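Local coordinates for mbDLG-3 protein (Monosiga brevicollis, PDB 6X1N) that contributes the third PDZ domain of a Dlg1-like scaffold, a peptide-binding module that probably recognises the C-terminal tails of partner proteins, at residues A[21-29]-A[71-81]; A[54-65]-A[89-100]. One frame throughout, in Å; residues are numbered along the deposited sequence.

Interaction 1: A[21-29]-A[71-81]; sequences LLGPAKAGP and LASYRQAANLV
Pro24 O accepts from the backbone N of Tyr74 at 2.8 Å, a nearly straight bond of 169° lying in the carbonyl plane. Tyr74 N belongs to the first turn of helix 74-82, where N-H groups lack partners within the helix, so a loop carbonyl can fill the place. The next N-H of that turn, from Arg75, reaches Ala25 O through water 1, and Ser73, the N-cap residue, takes a third: its OG accepts from Gln76 N at 2.9 Å. A chi1 of 62° sets OG between the backbone N and carbonyl carbon of Ser73, from where it meets that N-H; serine suits an N-cap because its hydroxyl can accept from the first turn. Before the cap, Gly28 N donates to Leu71 O at 2.8 Å, and Ala27 CA adds a CA-H...O contact to the same oxygen. Gly28 has a positive phi, 112°, at which a side chain would be jammed against the preceding carbonyl; glycine suits this place in the loop. The backbones come closest at Gly23 and Tyr74, their CA atoms 4.0 Å apart, and with no side chain Gly23 can lie against the helix start. Leu21 sends CD1 to the Tyr74 ring, 3.7 Å from Tyr74 CD1, and to Ala77 CB, while its CD2 meets Val81 CG2 at 4.1 Å. The peptide groove of PDZ domains runs between this strand and this helix, and Leu21 and Val81 probably line it. Polar bonds thus fix the helix start against the loop, while toward Val81 the contact rests on apolar packing.

Interaction 2: A[54-65]-A[89-100]; sequences QVFEGDQILSMN and MTLNLTANPGMY
Strands 59-64 and 88-95 pair antiparallel in the sheet of the PDZ fold, and Gln60 and Thr94 form a hydrogen-bonded pair in it, with Gln60 N 2.8 Å from Thr94 O. Further along, Asn92 O accepts from Leu62 N, and Asn92 N donates to Ser63 O. This is a classic beta bulge, which shifts the register by one residue yet keeps Ile61, Met64, Leu91 and Leu93 on the buried face. There the side chains pack against each other, Ile61 CG1 meeting Leu93 CD2 at 3.8 Å and Met64 CE meeting Leu91 CD2 at 3.7 Å. Just past the strand Asn65 imitates a backbone carbonyl: its OD1 takes Thr90 N at 2.8 Å, while its own N binds Thr90 O. At the other end Asn96, the N-cap of helix 97-102, accepts from Met99 N, which comes from above the carbonyl plane of OD1; its ND2 donates to Gln60 OE1 at 2.9 Å. Asp59 OD2 accepts from Phe56 N and forms a salt bridge with Arg6. Gly58, in a type II turn at a positive phi of 87° that suits glycine, makes a CH-pi contact over the Tyr100 ring. Glu57, CG anti to its backbone N (chi1 -179°) and its chain extended, carries OE2 to Tyr100 OH at 2.8 Å.

In the fold
Interaction 1 is a surface contact, joining a loop and the end of strand 19-22 to helix 74-82; interaction 2 is partly buried and nearer the centre of the chain, joining two strands to each other and a turn to the C-terminal helix. Their chemistry follows: backbone bonds at and before the helix start plus an apolar strip in the first; a strand ladder, an apolar face and side-chain bonds at its ends in the second. They meet at Val81, whose CG2 lies 3.5 Å from Met64 SD and whose CG1 packs on Met89 CE, bringing the end of the helix against the sheet. Leu22 also touches Tyr100, linking strand 19-22 to the C-terminal helix.

Interaction 1: A[21-29]-A[71-81]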
loop_
_atom_site.group_PDB
_atom_site.type_symbol
_atom_site.label_atom_id
_atom_site.label_comp_id
_atom_site.label_asym_id
_atom_site.label_seq_id
_atom_site.Cartn_x
_atom_site.Cartn_y
_atom_site.Cartn_z
ATOM N N LEU A 21 6.002 0.701 1.900
ATOM C CA LEU A 21 5.250 1.309 0.809
ATOM C C LEU A 21 6.032 2.448 0.166
ATOM O O LEU A 21 7.009 2.963 0.720
ATOM C CB LEU A 21 3.834 1.743 1.232
ATOM C CG LEU A 21 3.659 2.741 2.382
ATOM C CD1 LEU A 21 3.994 4.179 1.979
ATOM C CD2 LEU A 21 2.236 2.691 2.918
ATOM N N LEU A 22 5.574 2.844 -1.016
ATOM C CA LEU A 22 6.146 3.974 -1.727
ATOM C C LEU A 22 5.019 4.824 -2.285
ATOM O O LEU A 22 3.863 4.397 -2.383
ATOM C CB LEU A 22 7.134 3.567 -2.835
ATOM C CG LEU A 22 6.671 2.839 -4.102
ATOM C CD1 LEU A 22 5.866 3.723 -5.076
ATOM C CD2 LEU A 22 7.903 2.291 -4.809
ATOM N N GLY A 23 5.367 6.043 -2.654
ATOM C CA GLY A 23 4.413 6.931 -3.257
ATOM C C GLY A 23 5.125 8.132 -3.831
ATOM O O GLY A 23 6.353 8.231 -3.785
ATOM N N PRO A 24 4.365 9.068 -4.391
ATOM C CA PRO A 24 4.975 10.249 -5.006
ATOM C C PRO A 24 5.372 11.275 -3.955
ATOM O O PRO A 24 4.902 11.261 -2.819
ATOM C CB PRO A 24 3.850 10.796 -5.895
ATOM C CG PRO A 24 2.608 10.401 -5.195
ATOM C CD PRO A 24 2.897 9.076 -4.486
ATOM N N ALA A 25 6.268 12.173 -4.355
ATOM C CA ALA A 25 6.700 13.229 -3.449
ATOM C C ALA A 25 5.537 14.128 -3.034
ATOM O O ALA A 25 5.434 14.519 -1.863
ATOM C CB ALA A 25 7.802 14.065 -4.103
ATOM N N LYS A 26 4.643 14.443 -3.964
ATOM C CA LYS A 26 3.605 15.449 -3.765
ATOM C C LYS A 26 2.239 14.797 -3.924
ATOM O O LYS A 26 2.020 14.038 -4.874
ATOM C CB LYS A 26 3.786 16.564 -4.812
ATOM C CG LYS A 26 2.838 17.756 -4.724
ATOM C CD LYS A 26 3.356 18.946 -5.555
ATOM C CE LYS A 26 3.399 18.642 -7.054
ATOM N NZ LYS A 26 2.048 18.620 -7.689
ATOM N N ALA A 27 1.330 15.087 -2.998
ATOM C CA ALA A 27 -0.045 14.619 -3.078
ATOM C C ALA A 27 -0.826 15.440 -4.091
ATOM O O ALA A 27 -0.527 16.616 -4.333
ATOM C CB ALA A 27 -0.713 14.748 -1.708
ATOM N N GLY A 28 -1.861 14.827 -4.658
ATOM C CA GLY A 28 -2.766 15.531 -5.534
ATOM C C GLY A 28 -2.674 15.058 -6.969
ATOM O O GLY A 28 -1.950 14.104 -7.290
ATOM N N PRO A 29 -3.436 15.705 -7.855
ATOM C CA PRO A 29 -3.458 15.310 -9.268
ATOM C C PRO A 29 -2.068 15.256 -9.884
ATOM O O PRO A 29 -1.181 16.060 -9.572
ATOM C CB PRO A 29 -4.317 16.402 -9.914
ATOM C CG PRO A 29 -5.231 16.838 -8.815
ATOM C CD PRO A 29 -4.361 16.819 -7.585
ATOM N N LEU A 71 -4.486 9.678 -4.764
ATOM C CA LEU A 71 -3.658 10.861 -4.962
ATOM C C LEU A 71 -2.753 11.141 -3.770
ATOM O O LEU A 71 -2.206 12.241 -3.662
ATOM C CB LEU A 71 -4.524 12.088 -5.264
ATOM C CG LEU A 71 -5.511 12.002 -6.433
ATOM C CD1 LEU A 71 -6.255 13.331 -6.560
ATOM C CD2 LEU A 71 -4.775 11.690 -7.705
ATOM N N ALA A 72 -2.584 10.174 -2.873
ATOM C CA ALA A 72 -1.812 10.410 -1.664
ATOM C C ALA A 72 -0.328 10.538 -1.989
ATOM O O ALA A 72 0.187 9.898 -2.903
ATOM C CB ALA A 72 -2.029 9.272 -0.668
ATOM N N SER A 73 0.367 11.374 -1.221
ATOM C CA SER A 73 1.824 11.359 -1.265
ATOM C C SER A 73 2.362 10.176 -0.457
ATOM O O SER A 73 1.677 9.624 0.402
ATOM C CB SER A 73 2.382 12.640 -0.645
ATOM O OG SER A 73 2.001 12.704 0.713
ATOM N N TYR A 74 3.636 9.846 -0.695
ATOM C CA TYR A 74 4.325 8.921 0.197
ATOM C C TYR A 74 4.180 9.363 1.642
ATOM O O TYR A 74 3.791 8.577 2.507
ATOM C CB TYR A 74 5.809 8.838 -0.150
ATOM C CG TYR A 74 6.547 8.195 0.998
ATOM C CD1 TYR A 74 6.443 6.830 1.215
ATOM C CD2 TYR A 74 7.288 8.954 1.914
ATOM C CE1 TYR A 74 7.076 6.222 2.289
ATOM C CE2 TYR A 74 7.913 8.358 2.999
ATOM C CZ TYR A 74 7.810 6.995 3.168
ATOM O OH TYR A 74 8.434 6.394 4.239
ATOM N N ARG A 75 4.489 10.630 1.921
ATOM C CA ARG A 75 4.467 11.097 3.302
ATOM C C ARG A 75 3.095 10.893 3.926
ATOM O O ARG A 75 2.987 10.473 5.087
ATOM C CB ARG A 75 4.861 12.572 3.356
ATOM C CG ARG A 75 5.266 13.060 4.736
ATOM C CD ARG A 75 6.732 12.747 4.998
ATOM N NE ARG A 75 7.627 13.619 4.245
ATOM C CZ ARG A 75 8.947 13.488 4.223
ATOM N NH1 ARG A 75 9.531 12.510 4.905
ATOM N NH2 ARG A 75 9.683 14.340 3.521
ATOM N N GLN A 76 2.033 11.198 3.174
ATOM C CA GLN A 76 0.678 11.031 3.689
ATOM C C GLN A 76 0.386 9.574 4.032
ATOM O O GLN A 76 -0.163 9.273 5.099
ATOM C CB GLN A 76 -0.316 11.543 2.652
ATOM C CG GLN A 76 -1.769 11.407 3.055
ATOM C CD GLN A 76 -2.700 11.585 1.878
ATOM O OE1 GLN A 76 -2.373 12.279 0.917
ATOM N NE2 GLN A 76 -3.852 10.920 1.929
ATOM N N ALA A 77 0.743 8.649 3.132
ATOM C CA ALA A 77 0.483 7.230 3.378
ATOM C C ALA A 77 1.310 6.703 4.545
ATOM O O ALA A 77 0.796 5.965 5.397
ATOM C CB ALA A 77 0.753 6.411 2.113
ATOM N N ALA A 78 2.595 7.053 4.598
ATOM C CA ALA A 78 3.431 6.558 5.689
ATOM C C ALA A 78 2.948 7.102 7.021
ATOM O O ALA A 78 2.971 6.396 8.040
ATOM C CB ALA A 78 4.890 6.937 5.445
ATOM N N ASN A 79 2.478 8.348 7.024
ATOM C CA ASN A 79 1.952 8.959 8.235
ATOM C C ASN A 79 0.661 8.275 8.667
ATOM O O ASN A 79 0.464 8.008 9.857
ATOM C CB ASN A 79 1.723 10.445 7.960
ATOM C CG ASN A 79 1.691 11.288 9.215
ATOM O OD1 ASN A 79 2.684 11.388 9.944
ATOM N ND2 ASN A 79 0.560 11.953 9.444
ATOM N N LEU A 80 -0.220 7.970 7.707
ATOM C CA LEU A 80 -1.444 7.237 8.011
ATOM C C LEU A 80 -1.123 5.932 8.737
ATOM O O LEU A 80 -1.703 5.631 9.789
ATOM C CB LEU A 80 -2.219 6.987 6.709
ATOM C CG LEU A 80 -3.586 6.304 6.802
ATOM C CD1 LEU A 80 -4.557 7.071 7.678
ATOM C CD2 LEU A 80 -4.165 6.087 5.415
ATOM N N VAL A 81 -0.162 5.172 8.215
ATOM C CA VAL A 81 0.233 3.909 8.839
ATOM C C VAL A 81 0.805 4.145 10.230
ATOM O O VAL A 81 0.431 3.468 11.196
ATOM C CB VAL A 81 1.249 3.163 7.959
ATOM C CG1 VAL A 81 1.760 1.912 8.693
ATOM C CG2 VAL A 81 0.628 2.795 6.642
HETATM O O HOH W 1 5.873 12.430 0.067
#

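Interaction 2: A[54-65]-A[89-100]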
loop_
_atom_site.group_PDB
_atom_site.type_symbol
_atom_site.label_atom_id
_atom_site.label_comp_id
_atom_site.label_asym_id
_atom_site.label_seq_id
_atom_site.Cartn_x
_atom_site.Cartn_y
_atom_site.Cartn_z
ATOM N N GLN A 54 -1.467 -12.464 1.118
ATOM C CA GLN A 54 -2.350 -11.782 0.180
ATOM C C GLN A 54 -1.952 -10.329 -0.028
ATOM O O GLN A 54 -2.774 -9.520 -0.467
ATOM C CB GLN A 54 -3.812 -11.901 0.609
ATOM C CG GLN A 54 -4.375 -13.313 0.434
ATOM C CD GLN A 54 -4.566 -13.705 -1.038
ATOM O OE1 GLN A 54 -5.521 -13.270 -1.690
ATOM N NE2 GLN A 54 -3.666 -14.543 -1.557
ATOM N N VAL A 55 -0.707 -9.989 0.277
ATOM C CA VAL A 55 -0.153 -8.655 0.097
ATOM C C VAL A 55 1.163 -8.826 -0.641
ATOM O O VAL A 55 2.031 -9.576 -0.177
ATOM C CB VAL A 55 0.080 -7.964 1.451
ATOM C CG1 VAL A 55 0.621 -6.561 1.259
ATOM C CG2 VAL A 55 -1.208 -7.968 2.296
ATOM N N PHE A 56 1.321 -8.158 -1.784
ATOM C CA PHE A 56 2.461 -8.408 -2.645
ATOM C C PHE A 56 3.164 -7.113 -3.015
ATOM O O PHE A 56 2.527 -6.085 -3.264
ATOM C CB PHE A 56 2.029 -9.082 -3.959
ATOM C CG PHE A 56 1.237 -10.345 -3.774
ATOM C CD1 PHE A 56 1.697 -11.356 -2.954
ATOM C CD2 PHE A 56 0.031 -10.509 -4.429
ATOM C CE1 PHE A 56 0.960 -12.522 -2.805
ATOM C CE2 PHE A 56 -0.704 -11.658 -4.277
ATOM C CZ PHE A 56 -0.243 -12.668 -3.469
ATOM N N GLU A 57 4.485 -7.184 -3.129
ATOM C CA GLU A 57 5.213 -6.088 -3.746
ATOM C C GLU A 57 4.640 -5.809 -5.132
ATOM O O GLU A 57 4.272 -6.731 -5.866
ATOM C CB GLU A 57 6.691 -6.449 -3.847
ATOM C CG GLU A 57 7.477 -5.318 -4.457
ATOM C CD GLU A 57 8.967 -5.537 -4.466
ATOM O OE1 GLU A 57 9.462 -6.457 -3.765
ATOM O OE2 GLU A 57 9.637 -4.767 -5.196
ATOM N N GLY A 58 4.516 -4.530 -5.470
ATOM C CA GLY A 58 3.913 -4.132 -6.724
ATOM C C GLY A 58 2.412 -3.978 -6.689
ATOM O O GLY A 58 1.817 -3.622 -7.718
ATOM N N ASP A 59 1.778 -4.224 -5.551
ATOM C CA ASP A 59 0.360 -3.921 -5.400
ATOM C C ASP A 59 0.170 -2.417 -5.277
ATOM O O ASP A 59 0.915 -1.737 -4.558
ATOM C CB ASP A 59 -0.192 -4.521 -4.103
ATOM C CG ASP A 59 -0.417 -6.010 -4.167
ATOM O OD1 ASP A 59 -0.401 -6.593 -5.276
ATOM O OD2 ASP A 59 -0.684 -6.572 -3.085
ATOM N N GLN A 60 -0.857 -1.896 -5.942
ATOM C CA GLN A 60 -1.331 -0.562 -5.618
ATOM C C GLN A 60 -2.249 -0.654 -4.411
ATOM O O GLN A 60 -3.141 -1.514 -4.364
ATOM C CB GLN A 60 -2.070 0.059 -6.799
ATOM C CG GLN A 60 -2.543 1.458 -6.455
ATOM C CD GLN A 60 -2.906 2.306 -7.650
ATOM O OE1 GLN A 60 -2.948 1.831 -8.786
ATOM N NE2 GLN A 60 -3.188 3.584 -7.394
ATOM N N ILE A 61 -2.006 0.207 -3.421
ATOM C CA ILE A 61 -2.905 0.349 -2.284
ATOM C C ILE A 61 -3.947 1.381 -2.698
ATOM O O ILE A 61 -3.694 2.585 -2.660
ATOM C CB ILE A 61 -2.176 0.787 -1.015
ATOM C CG1 ILE A 61 -0.954 -0.092 -0.722
ATOM C CG2 ILE A 61 -3.151 0.751 0.151
ATOM C CD1 ILE A 61 -0.227 0.299 0.579
ATOM N N LEU A 62 -5.131 0.912 -3.086
ATOM C CA LEU A 62 -6.179 1.830 -3.525
ATOM C C LEU A 62 -6.786 2.575 -2.345
ATOM O O LEU A 62 -7.136 3.759 -2.455
ATOM C CB LEU A 62 -7.254 1.069 -4.297
ATOM C CG LEU A 62 -6.761 0.430 -5.598
ATOM C CD1 LEU A 62 -7.774 -0.587 -6.140
ATOM C CD2 LEU A 62 -6.465 1.492 -6.644
ATOM N N SER A 63 -6.919 1.906 -1.203
ATOM C CA SER A 63 -7.419 2.560 -0.007
ATOM C C SER A 63 -6.848 1.854 1.209
ATOM O O SER A 63 -6.453 0.684 1.146
ATOM C CB SER A 63 -8.951 2.550 0.029
ATOM O OG SER A 63 -9.436 1.224 0.038
ATOM N N MET A 64 -6.804 2.585 2.319
ATOM C CA MET A 64 -6.343 2.048 3.587
ATOM C C MET A 64 -7.188 2.664 4.687
ATOM O O MET A 64 -7.297 3.890 4.770
ATOM C CB MET A 64 -4.876 2.405 3.824
ATOM C CG MET A 64 -4.331 1.887 5.140
ATOM S SD MET A 64 -2.652 2.429 5.505
ATOM C CE MET A 64 -1.744 1.720 4.126
ATOM N N ASN A 65 -7.791 1.819 5.517
ATOM C CA ASN A 65 -8.589 2.287 6.649
ATOM C C ASN A 65 -9.635 3.307 6.213
ATOM O O ASN A 65 -9.836 4.340 6.851
ATOM C CB ASN A 65 -7.705 2.808 7.783
ATOM C CG ASN A 65 -6.972 1.693 8.492
ATOM O OD1 ASN A 65 -7.282 0.522 8.285
ATOM N ND2 ASN A 65 -6.013 2.039 9.331
ATOM N N MET A 89 -5.314 -2.582 10.231
ATOM C CA MET A 89 -5.173 -1.944 8.931
ATOM C C MET A 89 -5.994 -2.724 7.915
ATOM O O MET A 89 -5.759 -3.920 7.719
ATOM C CB MET A 89 -3.704 -1.926 8.514
ATOM C CG MET A 89 -3.473 -1.257 7.180
ATOM S SD MET A 89 -1.806 -1.495 6.540
ATOM C CE MET A 89 -0.834 -0.609 7.759
ATOM N N THR A 90 -6.943 -2.062 7.264
ATOM C CA THR A 90 -7.691 -2.668 6.173
ATOM C C THR A 90 -7.195 -2.048 4.876
ATOM O O THR A 90 -7.000 -0.831 4.804
ATOM C CB THR A 90 -9.196 -2.473 6.346
ATOM O OG1 THR A 90 -9.610 -3.092 7.574
ATOM C CG2 THR A 90 -9.938 -3.133 5.199
ATOM N N LEU A 91 -6.960 -2.890 3.873
ATOM C CA LEU A 91 -6.379 -2.482 2.602
ATOM C C LEU A 91 -7.246 -2.982 1.461
ATOM O O LEU A 91 -7.755 -4.105 1.509
ATOM C CB LEU A 91 -5.009 -3.131 2.413
ATOM C CG LEU A 91 -3.932 -2.815 3.442
ATOM C CD1 LEU A 91 -2.788 -3.801 3.279
ATOM C CD2 LEU A 91 -3.436 -1.403 3.269
ATOM N N ASN A 92 -7.395 -2.160 0.427
ATOM C CA ASN A 92 -7.852 -2.602 -0.882
ATOM C C ASN A 92 -6.640 -2.563 -1.793
ATOM O O ASN A 92 -6.052 -1.490 -1.991
ATOM C CB ASN A 92 -8.929 -1.676 -1.441
ATOM C CG ASN A 92 -10.308 -2.028 -0.963
ATOM O OD1 ASN A 92 -10.530 -2.251 0.224
ATOM N ND2 ASN A 92 -11.255 -2.086 -1.894
ATOM N N LEU A 93 -6.259 -3.722 -2.318
ATOM C CA LEU A 93 -5.023 -3.906 -3.062
ATOM C C LEU A 93 -5.320 -4.504 -4.426
ATOM O O LEU A 93 -6.241 -5.314 -4.582
ATOM C CB LEU A 93 -4.131 -4.934 -2.347
ATOM C CG LEU A 93 -3.708 -4.591 -0.924
ATOM C CD1 LEU A 93 -3.012 -5.777 -0.277
ATOM C CD2 LEU A 93 -2.795 -3.387 -0.905
ATOM N N THR A 94 -4.507 -4.151 -5.411
ATOM C CA THR A 94 -4.519 -4.877 -6.674
ATOM C C THR A 94 -3.144 -4.763 -7.315
ATOM O O THR A 94 -2.492 -3.722 -7.206
ATOM C CB THR A 94 -5.636 -4.364 -7.599
ATOM O OG1 THR A 94 -5.876 -5.309 -8.654
ATOM C CG2 THR A 94 -5.293 -2.991 -8.177
ATOM N N ALA A 95 -2.678 -5.844 -7.928
ATOM C CA ALA A 95 -1.377 -5.795 -8.577
ATOM C C ALA A 95 -1.433 -4.804 -9.726
ATOM O O ALA A 95 -2.373 -4.815 -10.525
ATOM C CB ALA A 95 -0.995 -7.184 -9.096
ATOM N N ASN A 96 -0.451 -3.921 -9.806
ATOM C CA ASN A 96 -0.423 -2.904 -10.855
ATOM C C ASN A 96 1.004 -2.784 -11.347
ATOM O O ASN A 96 1.725 -1.835 -11.016
ATOM C CB ASN A 96 -0.993 -1.573 -10.358
ATOM C CG ASN A 96 -1.132 -0.552 -11.462
ATOM O OD1 ASN A 96 -0.686 -0.778 -12.590
ATOM N ND2 ASN A 96 -1.717 0.598 -11.134
ATOM N N PRO A 97 1.462 -3.764 -12.133
ATOM C CA PRO A 97 2.875 -3.769 -12.529
ATOM C C PRO A 97 3.255 -2.627 -13.441
ATOM O O PRO A 97 4.395 -2.155 -13.372
ATOM C CB PRO A 97 3.045 -5.136 -13.210
ATOM C CG PRO A 97 1.675 -5.501 -13.666
ATOM C CD PRO A 97 0.744 -4.957 -12.619
ATOM N N GLY A 98 2.334 -2.155 -14.283
ATOM C CA GLY A 98 2.673 -1.057 -15.172
ATOM C C GLY A 98 3.021 0.205 -14.410
ATOM O O GLY A 98 4.076 0.811 -14.624
ATOM N N MET A 99 2.151 0.603 -13.480
ATOM C CA MET A 99 2.424 1.815 -12.715
ATOM C C MET A 99 3.608 1.617 -11.781
ATOM O O MET A 99 4.413 2.535 -11.588
ATOM C CB MET A 99 1.183 2.253 -11.939
ATOM C CG MET A 99 1.375 3.570 -11.193
ATOM S SD MET A 99 1.608 4.997 -12.300
ATOM C CE MET A 99 -0.087 5.380 -12.699
ATOM N N TYR A 100 3.731 0.425 -11.196
ATOM C CA TYR A 100 4.892 0.145 -10.358
ATOM C C TYR A 100 6.180 0.310 -11.157
ATOM O O TYR A 100 7.156 0.884 -10.660
ATOM C CB TYR A 100 4.772 -1.254 -9.754
ATOM C CG TYR A 100 5.739 -1.528 -8.618
ATOM C CD1 TYR A 100 5.720 -0.761 -7.461
ATOM C CD2 TYR A 100 6.650 -2.580 -8.688
ATOM C CE1 TYR A 100 6.598 -1.014 -6.410
ATOM C CE2 TYR A 100 7.528 -2.845 -7.636
ATOM C CZ TYR A 100 7.493 -2.061 -6.503
ATOM O OH TYR A 100 8.366 -2.312 -5.457
HETATM O O HOH W 2 -9.542 0.096 2.852
#